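PDB 2RA8: WGR domain-containing protein from Bacteroides fragilis, which is of unknown function but joins a WGR domain to leucine-rich repeats, a combination that may serve to bind other macromolecules. Local coordinates for residues 14-19 with 54-59; 4-9 with 74-79; 79-84 with 107-112; 180-185 with 198-203; 310-315 with 333-338. One frame throughout, in Å; residues are numbered along the deposited sequence.

Contact 1 (14-19 with 54-59); sequences KFWSID and GKLIAE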
# COMPACT_ATOMS: atom_id res chain seq x y z
N LYS A 14 -6.07 5.55 17.51
CA LYS A 14 -6.52 4.31 18.10
C LYS A 14 -5.83 3.83 19.35
O LYS A 14 -4.80 4.38 19.76
CB LYS A 14 -6.49 3.20 17.04
CG LYS A 14 -5.32 3.28 16.08
CD LYS A 14 -5.47 2.24 14.96
CE LYS A 14 -4.43 2.42 13.87
NZ LYS A 14 -3.04 2.30 14.40
N PHE A 15 -6.43 2.81 19.97
CA PHE A 15 -5.91 2.20 21.19
C PHE A 15 -5.79 0.71 21.00
O PHE A 15 -6.45 0.11 20.14
CB PHE A 15 -6.83 2.45 22.40
CG PHE A 15 -8.12 1.68 22.36
CD1 PHE A 15 -9.18 2.11 21.56
CD2 PHE A 15 -8.27 0.50 23.08
CE1 PHE A 15 -10.35 1.37 21.47
CE2 PHE A 15 -9.45 -0.25 23.00
CZ PHE A 15 -10.49 0.19 22.19
N TRP A 16 -4.94 0.12 21.83
CA TRP A 16 -4.69 -1.31 21.81
C TRP A 16 -4.40 -1.68 23.25
O TRP A 16 -3.54 -1.06 23.88
CB TRP A 16 -3.47 -1.61 20.92
CG TRP A 16 -3.07 -3.06 20.84
CD1 TRP A 16 -3.56 -4.01 19.97
CD2 TRP A 16 -2.09 -3.72 21.64
NE1 TRP A 16 -2.93 -5.22 20.19
CE2 TRP A 16 -2.03 -5.07 21.20
CE3 TRP A 16 -1.25 -3.30 22.68
CZ2 TRP A 16 -1.16 -6.00 21.78
CZ3 TRP A 16 -0.38 -4.24 23.26
CH2 TRP A 16 -0.35 -5.58 22.80
N SER A 17 -5.13 -2.64 23.79
CA SER A 17 -4.90 -3.07 25.16
C SER A 17 -4.69 -4.55 25.22
O SER A 17 -5.22 -5.30 24.38
CB SER A 17 -6.06 -2.66 26.08
OG SER A 17 -7.23 -3.44 25.87
N ILE A 18 -3.90 -5.00 26.19
CA ILE A 18 -3.63 -6.41 26.34
C ILE A 18 -3.68 -6.83 27.78
O ILE A 18 -3.30 -6.08 28.69
CB ILE A 18 -2.24 -6.79 25.72
CG1 ILE A 18 -2.06 -8.30 25.73
CG2 ILE A 18 -1.12 -6.08 26.47
CD1 ILE A 18 -0.87 -8.79 24.90
N ASP A 19 -4.19 -8.03 28.01
CA ASP A 19 -4.33 -8.56 29.36
C ASP A 19 -4.16 -10.05 29.31
O ASP A 19 -4.64 -10.69 28.38
CB ASP A 19 -5.73 -8.22 29.91
CG ASP A 19 -5.85 -8.47 31.41
OD1 ASP A 19 -4.84 -8.41 32.13
OD2 ASP A 19 -6.99 -8.70 31.87
N GLY A 54 4.32 -10.53 25.83
CA GLY A 54 5.51 -9.70 25.83
C GLY A 54 5.90 -9.29 24.43
O GLY A 54 6.21 -8.12 24.18
N LYS A 55 5.86 -10.24 23.49
CA LYS A 55 6.23 -9.94 22.11
C LYS A 55 5.27 -8.98 21.44
O LYS A 55 5.68 -8.13 20.65
CB LYS A 55 6.33 -11.24 21.30
CG LYS A 55 7.39 -12.20 21.83
CD LYS A 55 7.72 -13.30 20.82
CE LYS A 55 8.48 -12.74 19.62
NZ LYS A 55 8.90 -13.83 18.69
N LEU A 56 3.98 -9.10 21.76
CA LEU A 56 2.98 -8.21 21.17
C LEU A 56 3.21 -6.80 21.65
O LEU A 56 3.19 -5.85 20.86
CB LEU A 56 1.57 -8.66 21.58
CG LEU A 56 1.10 -10.00 21.00
CD1 LEU A 56 -0.28 -10.34 21.53
CD2 LEU A 56 1.08 -9.92 19.49
N ILE A 57 3.43 -6.66 22.95
CA ILE A 57 3.68 -5.35 23.54
C ILE A 57 4.91 -4.71 22.93
O ILE A 57 4.84 -3.60 22.41
CB ILE A 57 3.84 -5.48 25.08
CG1 ILE A 57 2.47 -5.78 25.69
CG2 ILE A 57 4.44 -4.21 25.68
CD1 ILE A 57 2.49 -6.06 27.18
N ALA A 58 6.03 -5.43 22.94
CA ALA A 58 7.28 -4.90 22.37
C ALA A 58 7.05 -4.42 20.96
O ALA A 58 7.56 -3.37 20.56
CB ALA A 58 8.36 -5.99 22.37
N GLU A 59 6.28 -5.19 20.20
CA GLU A 59 5.98 -4.86 18.82
C GLU A 59 5.18 -3.58 18.70
O GLU A 59 5.44 -2.75 17.82
CB GLU A 59 5.19 -6.01 18.18
CG GLU A 59 4.89 -5.83 16.71
CD GLU A 59 3.95 -6.92 16.20
OE1 GLU A 59 4.14 -8.09 16.59
OE2 GLU A 59 3.05 -6.60 15.40
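Strand residues W16 and I18 face helix residues L56 and I57 across two nearly antiparallel segments, whose axes approach to 9.8 Å with 158° between their N-to-C directions; I18 and I57 are the closest backbone pair, CA to CA 7.9 Å. W16 reaches the helix with the outer end of its six-membered ring. Its CG is swung opposite the backbone N (chi1 178°), which stretches the indole off the strand so that W16 CZ2 comes 3.8 Å from L56 CB. The neighbouring ring atom W16 CH2 lies 4.0 Å from I57 CG1 and 3.9 Å from the backbone N of I57, putting the indole against the helix main chain as well as its side chains. The approach to the ring is oblique, and the W16 side chain crosses those of L56 and I57 at about a right angle. This is the helix-on-sheet core of the WGR domain, in which helix 46-62 lies over one face of an antiparallel sheet and strand 13-21 is a central strand. Two residues along the strand, I18 divides its branches between the same two helix residues. With CG1 opposite the backbone N (chi1 -173°), I18 CD1 extends to L56 CD1 at 3.8 Å, whereas I18 CG2 turns to I57 CD1 at 3.7 Å. The side-chain contacts between the segments are all apolar. Around them, F5 and R3 of strand 3-8 also touch I57, while V25 of strand 24-31 packs on I18 and V27 and Y29 pack on W16. K60, one turn on from L56, makes a cation-pi contact with the same indole.

Contact 2 (4-9 with 74-79); sequences VFVFQD and KEMKVE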
# COMPACT_ATOMS: atom_id res chain seq x y z
N VAL A 4 -2.89 -0.64 28.63
CA VAL A 4 -3.48 0.10 27.52
C VAL A 4 -2.47 0.95 26.78
O VAL A 4 -1.66 1.65 27.39
CB VAL A 4 -4.62 0.99 28.03
CG1 VAL A 4 -5.37 1.61 26.85
CG2 VAL A 4 -5.57 0.16 28.89
N PHE A 5 -2.54 0.91 25.45
CA PHE A 5 -1.63 1.69 24.62
C PHE A 5 -2.39 2.50 23.59
O PHE A 5 -3.48 2.11 23.16
CB PHE A 5 -0.62 0.75 23.92
CG PHE A 5 0.17 -0.10 24.88
CD1 PHE A 5 -0.41 -1.20 25.51
CD2 PHE A 5 1.51 0.19 25.14
CE1 PHE A 5 0.33 -1.99 26.39
CE2 PHE A 5 2.25 -0.60 26.02
CZ PHE A 5 1.66 -1.69 26.64
N VAL A 6 -1.82 3.63 23.18
CA VAL A 6 -2.45 4.53 22.23
C VAL A 6 -1.53 5.02 21.12
O VAL A 6 -0.36 5.34 21.36
CB VAL A 6 -3.01 5.78 22.97
CG1 VAL A 6 -3.57 6.78 21.98
CG2 VAL A 6 -4.08 5.35 23.95
N PHE A 7 -2.05 5.07 19.89
CA PHE A 7 -1.27 5.55 18.75
C PHE A 7 -2.04 6.65 18.05
O PHE A 7 -3.20 6.45 17.67
CB PHE A 7 -1.01 4.43 17.73
CG PHE A 7 -0.12 4.84 16.59
CD1 PHE A 7 1.26 4.91 16.76
CD2 PHE A 7 -0.66 5.21 15.36
CE1 PHE A 7 2.08 5.34 15.73
CE2 PHE A 7 0.16 5.63 14.32
CZ PHE A 7 1.53 5.70 14.51
N GLN A 8 -1.40 7.80 17.86
CA GLN A 8 -2.04 8.95 17.21
C GLN A 8 -1.18 9.74 16.24
O GLN A 8 -0.11 10.22 16.60
CB GLN A 8 -2.53 9.96 18.26
CG GLN A 8 -3.77 9.58 19.05
CD GLN A 8 -4.07 10.61 20.12
OE1 GLN A 8 -3.27 10.81 21.03
NE2 GLN A 8 -5.22 11.28 20.01
N ASP A 9 -1.65 9.86 15.00
CA ASP A 9 -0.96 10.68 14.00
C ASP A 9 -2.03 11.24 13.10
O ASP A 9 -3.22 11.17 13.44
CB ASP A 9 0.13 9.88 13.24
CG ASP A 9 -0.41 8.79 12.34
OD1 ASP A 9 -1.64 8.61 12.24
OD2 ASP A 9 0.42 8.11 11.71
N LYS A 74 -9.55 5.78 27.89
CA LYS A 74 -11.00 5.60 27.79
C LYS A 74 -11.71 6.88 27.47
O LYS A 74 -12.71 6.87 26.75
CB LYS A 74 -11.58 5.07 29.11
CG LYS A 74 -11.50 3.57 29.30
CD LYS A 74 -12.18 3.18 30.61
CE LYS A 74 -12.13 1.68 30.85
NZ LYS A 74 -12.63 1.33 32.21
N GLU A 75 -11.22 7.99 27.99
CA GLU A 75 -11.87 9.27 27.73
C GLU A 75 -11.31 10.04 26.56
O GLU A 75 -11.84 11.09 26.20
CB GLU A 75 -11.81 10.14 28.99
CG GLU A 75 -12.52 9.53 30.18
CD GLU A 75 -13.96 9.16 29.88
OE1 GLU A 75 -14.71 10.04 29.42
OE2 GLU A 75 -14.33 7.99 30.09
N MSE A 76 -10.25 9.53 25.93
CA MSE A 76 -9.67 10.22 24.79
C MSE A 76 -10.55 10.14 23.57
O MSE A 76 -11.25 9.15 23.35
CB MSE A 76 -8.29 9.63 24.46
CG MSE A 76 -7.21 9.99 25.47
SE MSE A 76 -5.47 9.20 25.05
CE MSE A 76 -4.94 10.41 23.63
N LYS A 77 -10.53 11.19 22.75
CA LYS A 77 -11.34 11.24 21.54
C LYS A 77 -10.46 11.42 20.34
O LYS A 77 -9.31 11.83 20.46
CB LYS A 77 -12.33 12.41 21.61
CG LYS A 77 -13.26 12.38 22.83
CD LYS A 77 -14.32 11.30 22.71
CE LYS A 77 -15.04 11.12 24.04
NZ LYS A 77 -15.52 12.43 24.57
N VAL A 78 -11.01 11.11 19.16
CA VAL A 78 -10.28 11.28 17.90
C VAL A 78 -9.93 12.75 17.80
O VAL A 78 -10.80 13.61 17.95
CB VAL A 78 -11.15 10.89 16.68
CG1 VAL A 78 -10.40 11.19 15.39
CG2 VAL A 78 -11.50 9.41 16.74
N GLU A 79 -8.67 13.07 17.55
CA GLU A 79 -8.29 14.47 17.43
C GLU A 79 -7.61 14.80 16.12
O GLU A 79 -6.92 15.81 16.01
CB GLU A 79 -7.41 14.91 18.61
CG GLU A 79 -6.08 14.22 18.67
CD GLU A 79 -5.21 14.72 19.81
OE1 GLU A 79 -3.99 14.48 19.77
OE2 GLU A 79 -5.76 15.35 20.75
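The first strand of the WGR domain meets the chain that leaves helix 70-75 for the leucine-rich part of the protein, V6 and Q8 receiving M76 and E79. The two backbones stay well apart, V6 CA to M76 CA being 9.5 Å and Q8 CA to E79 CA 8.3 Å, so long side chains bridge the gap. M76, a selenomethionine, runs straight out through chi2 and then bends at its selenium (chi3 77°), which tips the terminal methyl toward the strand. That methyl, CE, lies 4.2 Å from V6 CG1, a loose apolar touch, and 3.6 Å from CD of Q8. The Q8 side chain, extended beyond CG, comes from the strand to meet it and places its amide group beside both M76 and E79. E79 enters at about a right angle to Q8; its carboxylate oxygen OE1 stands 3.9 Å from Q8 CD, and the carboxylate and amide planes are only 20° apart. Its CG sits between the backbone N and the carbonyl carbon (chi1 65°), an orientation that brings the end of the chain nearer the strand than its CB would suggest. The contact is small and lies near the surface, with 193 Å² buried in all. V6 is also packed against A73 of helix 70-75 and paired through its backbone with V66 of strand 66-67. On the other side of strand 3-8, F5 touches I57 and T61 of helix 46-62, while E79 leads on into strand 80-83 and touches Q13 of strand 13-21.

Contact 3 (79-84 with 107-112); sequences EAKKYA and PSLKQI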
# COMPACT_ATOMS: atom_id res chain seq x y z
N GLU A 79 -8.67 13.07 17.55
CA GLU A 79 -8.29 14.47 17.43
C GLU A 79 -7.61 14.80 16.12
O GLU A 79 -6.92 15.81 16.01
CB GLU A 79 -7.41 14.91 18.61
CG GLU A 79 -6.08 14.22 18.67
CD GLU A 79 -5.21 14.72 19.81
OE1 GLU A 79 -3.99 14.48 19.77
OE2 GLU A 79 -5.76 15.35 20.75
N ALA A 80 -7.81 13.93 15.13
CA ALA A 80 -7.25 14.13 13.80
C ALA A 80 -8.29 13.74 12.81
O ALA A 80 -9.05 12.79 13.03
CB ALA A 80 -5.99 13.26 13.61
N LYS A 81 -8.36 14.46 11.70
CA LYS A 81 -9.34 14.11 10.70
C LYS A 81 -8.94 14.56 9.33
O LYS A 81 -8.18 15.51 9.18
CB LYS A 81 -10.71 14.71 11.09
CG LYS A 81 -11.89 14.03 10.41
CD LYS A 81 -13.21 14.57 10.94
CE LYS A 81 -14.40 13.84 10.32
NZ LYS A 81 -15.70 14.37 10.81
N LYS A 82 -9.46 13.86 8.33
CA LYS A 82 -9.19 14.17 6.94
C LYS A 82 -10.47 14.62 6.27
O LYS A 82 -11.50 13.97 6.40
CB LYS A 82 -8.65 12.93 6.22
CG LYS A 82 -8.41 13.13 4.73
CD LYS A 82 -7.81 11.87 4.12
CE LYS A 82 -7.56 12.03 2.63
NZ LYS A 82 -6.82 10.85 2.12
N TYR A 83 -10.40 15.75 5.57
CA TYR A 83 -11.57 16.26 4.87
C TYR A 83 -11.28 16.18 3.40
O TYR A 83 -10.31 16.76 2.91
CB TYR A 83 -11.86 17.70 5.25
CG TYR A 83 -12.23 17.87 6.70
CD1 TYR A 83 -11.26 18.08 7.67
CD2 TYR A 83 -13.56 17.82 7.10
CE1 TYR A 83 -11.60 18.24 9.01
CE2 TYR A 83 -13.92 17.98 8.43
CZ TYR A 83 -12.93 18.19 9.38
OH TYR A 83 -13.27 18.37 10.69
N ALA A 84 -12.13 15.45 2.69
CA ALA A 84 -11.96 15.28 1.26
C ALA A 84 -13.27 15.23 0.54
O ALA A 84 -14.27 14.76 1.08
CB ALA A 84 -11.18 14.00 1.00
N PRO A 107 -13.73 22.02 16.31
CA PRO A 107 -13.01 22.65 17.43
C PRO A 107 -12.22 21.69 18.27
O PRO A 107 -11.24 22.08 18.91
CB PRO A 107 -14.13 23.31 18.24
CG PRO A 107 -15.17 23.60 17.21
CD PRO A 107 -15.17 22.32 16.39
N SER A 108 -12.62 20.42 18.28
CA SER A 108 -11.93 19.42 19.09
C SER A 108 -10.75 18.77 18.42
O SER A 108 -9.97 18.08 19.09
CB SER A 108 -12.91 18.33 19.52
OG SER A 108 -13.44 17.64 18.40
N LEU A 109 -10.58 18.97 17.12
CA LEU A 109 -9.46 18.36 16.42
C LEU A 109 -8.18 19.12 16.61
O LEU A 109 -8.18 20.35 16.64
CB LEU A 109 -9.72 18.27 14.93
CG LEU A 109 -10.91 17.42 14.50
CD1 LEU A 109 -11.03 17.49 12.98
CD2 LEU A 109 -10.73 15.98 14.95
N LYS A 110 -7.07 18.39 16.72
CA LYS A 110 -5.77 19.01 16.90
C LYS A 110 -5.02 18.96 15.59
O LYS A 110 -4.14 19.79 15.33
CB LYS A 110 -4.98 18.27 17.97
CG LYS A 110 -4.06 19.16 18.77
CD LYS A 110 -4.83 19.89 19.85
CE LYS A 110 -5.10 18.97 21.03
NZ LYS A 110 -5.85 19.68 22.11
N GLN A 111 -5.36 17.98 14.75
CA GLN A 111 -4.72 17.84 13.45
C GLN A 111 -5.74 17.74 12.36
O GLN A 111 -6.80 17.13 12.54
CB GLN A 111 -3.81 16.60 13.40
CG GLN A 111 -2.55 16.73 14.22
CD GLN A 111 -2.74 16.39 15.68
OE1 GLN A 111 -2.02 16.89 16.55
NE2 GLN A 111 -3.71 15.52 15.97
N ILE A 112 -5.42 18.33 11.21
CA ILE A 112 -6.30 18.30 10.06
C ILE A 112 -5.56 17.99 8.79
O ILE A 112 -4.43 18.45 8.57
CB ILE A 112 -7.09 19.65 9.92
CG1 ILE A 112 -8.07 19.56 8.76
CG2 ILE A 112 -6.12 20.82 9.72
CD1 ILE A 112 -9.10 20.69 8.72
O HOH W 1 -2.21 16.35 19.44
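E79 meets K110 and Q111 through backbone bonds that start a parallel strand pairing, A80 opposite Q111 and K81 opposite I112. E79 O takes two donors: Q111 N at 3.0 Å, lying in the carbonyl plane, and K110 N at 2.7 Å, tilted 28° from it. Farther along, K81 N gives a bond to Q111 O at 3.2 Å, a more bent one with the donor above the carbonyl plane. The polar side chains are joined through water 1, which donates to E79 OE1 at 2.6 Å and to Q111 OE1 at 2.9 Å; the Q111 chain bends at chi2 (84°), folding its amide back toward E79, whose side chain it crosses at a slant, the planes 60° apart. The van der Waals contacts centre on L109 and the Y83 ring. L109 and Y83 approach from opposite directions, and L109 CD1 lies at the ring edge beside the hydroxyl, 3.3 Å from Y83 OH. The same methyl is pressed tightly on K81 CB, at 3.4 Å. The I112 side chain runs about perpendicular to that of Y83, and its CD1 comes obliquely to the ring, 3.5 Å from Y83 CE1. Both polar ends on this side find D103: Y83 OH by a hydrogen bond and K81 NZ by a salt bridge. Strand 80-83 is the outermost strand at this end of the parallel sheet, beside strand 111-114; I100 of helix 96-102 packs on Y83 and I112, and Q13 of the WGR sheet touches E79 and A80.

Contact 4 (180-185 with 198-203); sequences KGTNNL and LEIISG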
# COMPACT_ATOMS: atom_id res chain seq x y z
N LYS A 180 2.00 17.89 0.39
CA LYS A 180 2.26 16.98 -0.73
C LYS A 180 1.79 17.67 -1.98
O LYS A 180 0.64 18.10 -2.05
CB LYS A 180 1.49 15.67 -0.53
CG LYS A 180 1.64 14.66 -1.67
CD LYS A 180 0.94 13.35 -1.32
CE LYS A 180 0.99 12.38 -2.49
NZ LYS A 180 0.48 11.03 -2.12
N GLY A 181 2.67 17.77 -2.98
CA GLY A 181 2.34 18.45 -4.23
C GLY A 181 3.01 19.81 -4.16
O GLY A 181 2.89 20.50 -3.15
N THR A 182 3.73 20.20 -5.20
CA THR A 182 4.44 21.48 -5.15
C THR A 182 4.25 22.46 -6.29
O THR A 182 4.87 23.53 -6.30
CB THR A 182 5.95 21.23 -4.97
OG1 THR A 182 6.39 20.30 -5.97
CG2 THR A 182 6.24 20.65 -3.59
N ASN A 183 3.40 22.13 -7.26
CA ASN A 183 3.15 23.04 -8.37
C ASN A 183 2.59 24.37 -7.87
O ASN A 183 1.51 24.41 -7.27
CB ASN A 183 2.14 22.44 -9.36
CG ASN A 183 2.70 21.26 -10.14
OD1 ASN A 183 1.98 20.61 -10.91
ND2 ASN A 183 3.99 20.99 -9.97
N ASN A 184 3.32 25.46 -8.12
CA ASN A 184 2.88 26.79 -7.70
C ASN A 184 2.73 26.92 -6.20
O ASN A 184 1.90 27.70 -5.72
CB ASN A 184 1.54 27.15 -8.36
CG ASN A 184 1.64 27.27 -9.87
OD1 ASN A 184 0.75 26.83 -10.60
ND2 ASN A 184 2.73 27.87 -10.35
N LEU A 185 3.53 26.17 -5.46
CA LEU A 185 3.46 26.21 -4.01
C LEU A 185 4.39 27.24 -3.43
O LEU A 185 5.46 27.51 -3.97
CB LEU A 185 3.82 24.83 -3.41
CG LEU A 185 4.10 24.78 -1.90
CD1 LEU A 185 2.82 25.12 -1.13
CD2 LEU A 185 4.61 23.41 -1.50
N LEU A 198 8.62 19.98 9.47
CA LEU A 198 8.29 20.42 8.12
C LEU A 198 8.71 19.37 7.13
O LEU A 198 9.90 19.07 6.99
CB LEU A 198 9.01 21.73 7.79
CG LEU A 198 8.90 22.23 6.35
CD1 LEU A 198 7.43 22.43 5.99
CD2 LEU A 198 9.69 23.53 6.18
N GLU A 199 7.74 18.80 6.43
CA GLU A 199 8.03 17.79 5.42
C GLU A 199 7.28 18.13 4.17
O GLU A 199 6.07 18.37 4.21
CB GLU A 199 7.61 16.39 5.89
CG GLU A 199 7.55 15.34 4.75
CD GLU A 199 7.40 13.91 5.27
OE1 GLU A 199 6.69 13.71 6.28
OE2 GLU A 199 7.97 12.99 4.66
N ILE A 200 7.98 18.16 3.05
CA ILE A 200 7.35 18.47 1.79
C ILE A 200 7.60 17.32 0.83
O ILE A 200 8.75 16.95 0.57
CB ILE A 200 7.89 19.80 1.21
CG1 ILE A 200 7.64 20.94 2.21
CG2 ILE A 200 7.21 20.09 -0.12
CD1 ILE A 200 8.18 22.29 1.76
N ILE A 201 6.52 16.75 0.33
CA ILE A 201 6.56 15.63 -0.61
C ILE A 201 6.33 16.21 -1.98
O ILE A 201 5.31 16.86 -2.22
CB ILE A 201 5.47 14.60 -0.26
CG1 ILE A 201 5.69 14.09 1.17
CG2 ILE A 201 5.52 13.42 -1.22
CD1 ILE A 201 4.49 13.37 1.76
N SER A 202 7.18 15.90 -2.92
CA SER A 202 7.17 16.56 -4.22
C SER A 202 7.62 15.58 -5.26
O SER A 202 8.54 14.75 -4.99
CB SER A 202 8.17 17.69 -4.20
OG SER A 202 8.16 18.46 -5.35
N GLY A 203 7.11 15.77 -6.50
CA GLY A 203 7.67 15.03 -7.68
C GLY A 203 8.78 15.83 -8.38
O GLY A 203 9.49 15.34 -9.21
O HOH W 2 4.90 17.61 -7.03
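G181 and I201 meet through their peptide units, the flat groups of this contact: G181 N donates to I201 O at 2.9 Å, almost in line with the C=O bond (166°). The CA-H of K180 is directed at the same oxygen, with K180 CA 3.4 Å from I201 O. On the sheet face carrying K180 and I201, these side chains cross obliquely, K180 CG lying 4.1 Å from I201 CB. This is the end of a parallel bridge between neighbouring strands of the leucine-rich-repeat sheet, where segment 180-185 turns out of strand 176-180 through G181, at backbone angles suited to glycine. Beyond it, T182 OG1 and S202 OG share a hydrogen bond of 2.6 Å, and S202 OG is also bound by G204 N. The T182 torsion (chi1 52°) sets its two branches to different work: OG1 bonds to S202 OG, while T182 CG2 packs 3.6 Å from I200 CG2 and also touches S202. Water 2 joins the loops, accepting from G203 N at 2.9 Å and lying 3.3 Å from T182 OG1. T182 also opens a type II turn, closed by L185 N bonding to T182 O at 3.1 Å, and L185 comes round to touch I200 loosely with CD2.

Contact 5 (310-315 with 333-338); sequences KFINMK and MKIDVS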
# COMPACT_ATOMS: atom_id res chain seq x y z
N LYS A 310 21.46 8.21 15.68
CA LYS A 310 20.60 7.16 16.24
C LYS A 310 19.95 6.38 15.13
O LYS A 310 19.51 5.25 15.33
CB LYS A 310 19.52 7.78 17.13
CG LYS A 310 20.05 8.26 18.48
CD LYS A 310 19.24 9.42 19.07
CE LYS A 310 17.79 9.06 19.38
NZ LYS A 310 16.93 9.06 18.16
N PHE A 311 19.90 6.96 13.93
CA PHE A 311 19.24 6.30 12.81
C PHE A 311 19.63 6.88 11.48
O PHE A 311 19.73 8.10 11.31
CB PHE A 311 17.71 6.40 13.01
CG PHE A 311 16.88 5.78 11.90
CD1 PHE A 311 17.17 4.51 11.40
CD2 PHE A 311 15.77 6.45 11.41
CE1 PHE A 311 16.35 3.92 10.43
CE2 PHE A 311 14.95 5.86 10.44
CZ PHE A 311 15.24 4.60 9.96
N ILE A 312 19.90 6.00 10.53
CA ILE A 312 20.23 6.42 9.18
C ILE A 312 19.23 5.71 8.31
O ILE A 312 19.27 4.49 8.18
CB ILE A 312 21.66 6.00 8.77
CG1 ILE A 312 22.68 6.65 9.72
CG2 ILE A 312 21.93 6.44 7.34
CD1 ILE A 312 24.14 6.33 9.35
N ASN A 313 18.31 6.48 7.75
CA ASN A 313 17.26 5.94 6.89
C ASN A 313 17.68 5.88 5.45
O ASN A 313 17.91 6.91 4.81
CB ASN A 313 15.98 6.78 7.03
CG ASN A 313 14.80 6.17 6.28
OD1 ASN A 313 14.71 4.96 6.13
ND2 ASN A 313 13.89 7.03 5.82
N MSE A 314 17.77 4.66 4.92
CA MSE A 314 18.15 4.44 3.53
C MSE A 314 17.10 3.58 2.86
O MSE A 314 17.38 2.86 1.90
CB MSE A 314 19.52 3.76 3.45
CG MSE A 314 20.65 4.60 4.05
SE MSE A 314 22.41 3.77 3.98
CE MSE A 314 22.44 2.92 5.71
N LYS A 315 15.88 3.66 3.38
CA LYS A 315 14.76 2.89 2.85
C LYS A 315 14.54 3.29 1.41
O LYS A 315 14.32 4.46 1.11
CB LYS A 315 13.52 3.17 3.70
CG LYS A 315 12.34 2.25 3.45
CD LYS A 315 11.38 2.33 4.63
CE LYS A 315 9.96 1.93 4.24
NZ LYS A 315 9.91 0.58 3.62
N MSE A 333 24.69 1.97 14.77
CA MSE A 333 23.31 2.36 15.05
C MSE A 333 22.31 1.74 14.13
O MSE A 333 22.65 1.05 13.17
CB MSE A 333 23.17 3.89 15.00
CG MSE A 333 22.98 4.47 13.60
SE MSE A 333 24.41 4.10 12.37
CE MSE A 333 25.74 5.30 13.09
N LYS A 334 21.04 1.98 14.43
CA LYS A 334 19.95 1.45 13.63
C LYS A 334 19.98 2.05 12.25
O LYS A 334 20.21 3.25 12.10
CB LYS A 334 18.62 1.77 14.31
CG LYS A 334 17.38 1.27 13.58
CD LYS A 334 16.12 1.61 14.36
CE LYS A 334 14.87 1.04 13.68
NZ LYS A 334 14.69 1.59 12.31
N ILE A 335 19.77 1.22 11.24
CA ILE A 335 19.72 1.70 9.87
C ILE A 335 18.66 0.93 9.13
O ILE A 335 18.36 -0.21 9.47
CB ILE A 335 21.07 1.52 9.11
CG1 ILE A 335 21.43 0.03 9.01
CG2 ILE A 335 22.18 2.30 9.83
CD1 ILE A 335 22.60 -0.26 8.09
N ASP A 336 18.08 1.57 8.12
CA ASP A 336 17.06 0.92 7.33
C ASP A 336 17.54 0.89 5.90
O ASP A 336 17.55 1.91 5.21
CB ASP A 336 15.73 1.67 7.40
CG ASP A 336 14.59 0.88 6.80
OD1 ASP A 336 14.83 0.14 5.82
OD2 ASP A 336 13.44 1.01 7.29
N VAL A 337 17.95 -0.29 5.44
CA VAL A 337 18.43 -0.43 4.08
C VAL A 337 17.45 -1.24 3.26
O VAL A 337 17.79 -1.73 2.18
CB VAL A 337 19.82 -1.10 4.05
CG1 VAL A 337 20.88 -0.10 4.47
CG2 VAL A 337 19.85 -2.29 5.00
N SER A 338 16.22 -1.35 3.75
CA SER A 338 15.16 -2.10 3.10
C SER A 338 14.75 -1.52 1.77
O SER A 338 15.14 -0.41 1.42
CB SER A 338 13.92 -2.18 4.00
OG SER A 338 13.20 -0.96 4.01
O HOH W 3 12.55 3.89 7.30
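The side chains of F311 and D336 run abreast in one direction on one face of the sheet's last parallel strand pair; strand 311-313, helix 321-330 and strand 334-336 form a beta-alpha-beta unit. The F311 ring turns its edge to K334 O, 3.4 Å from F311 CD1, and to the backbone near I335; F311 CE1 is 3.8 Å from D336 CB. N313 N lies over the centre of one ring face, and the K334 ammonium sits off the ring plane near CE1. N313 is also aligned with D336, their amide and carboxylate planes 60° apart; water 3 ties them, donating to N313 OD1 at 2.7 Å and D336 OD2 at 3.0 Å. The face carrying I312 and I335 is apolar: selenomethionine M333 brings its SE 3.8 Å from I312 CD1. Toward the other end of this face M314, another selenomethionine, runs alongside V337, M314 CE to V337 CG1 3.6 Å. Backbone bonds from I312 N to K334 O, D336 N to I312 O and M314 N to D336 O set the register. Asx turns at N313 and D336 end both strands. In the second, D336 OD1 accepts S338 N at 2.9 Å, nearly along its C-O axis, and S338 OG at 2.7 Å through its syn lone pair.

Contacts 1 and 2 each use a strand of the WGR sheet, their centres 14 Å apart, and join through the pairing of strands 3-8 and 13-21: W16 O lies 2.7 Å from F5 N, a probable hydrogen bond. Contact 2 passes into contact 3 through the shared E79, with centres 13 Å apart, so the chain steps there from the antiparallel sheet to the parallel one. Contacts 3, 4 and 5 then sample the first, a middle and the last strand pairing of that parallel sheet; contacts 3 and 5 are 31 Å apart between centres, with contact 4 at 21 and 24 Å from them. Contact 1 stays 25 Å from contact 5, centre to centre.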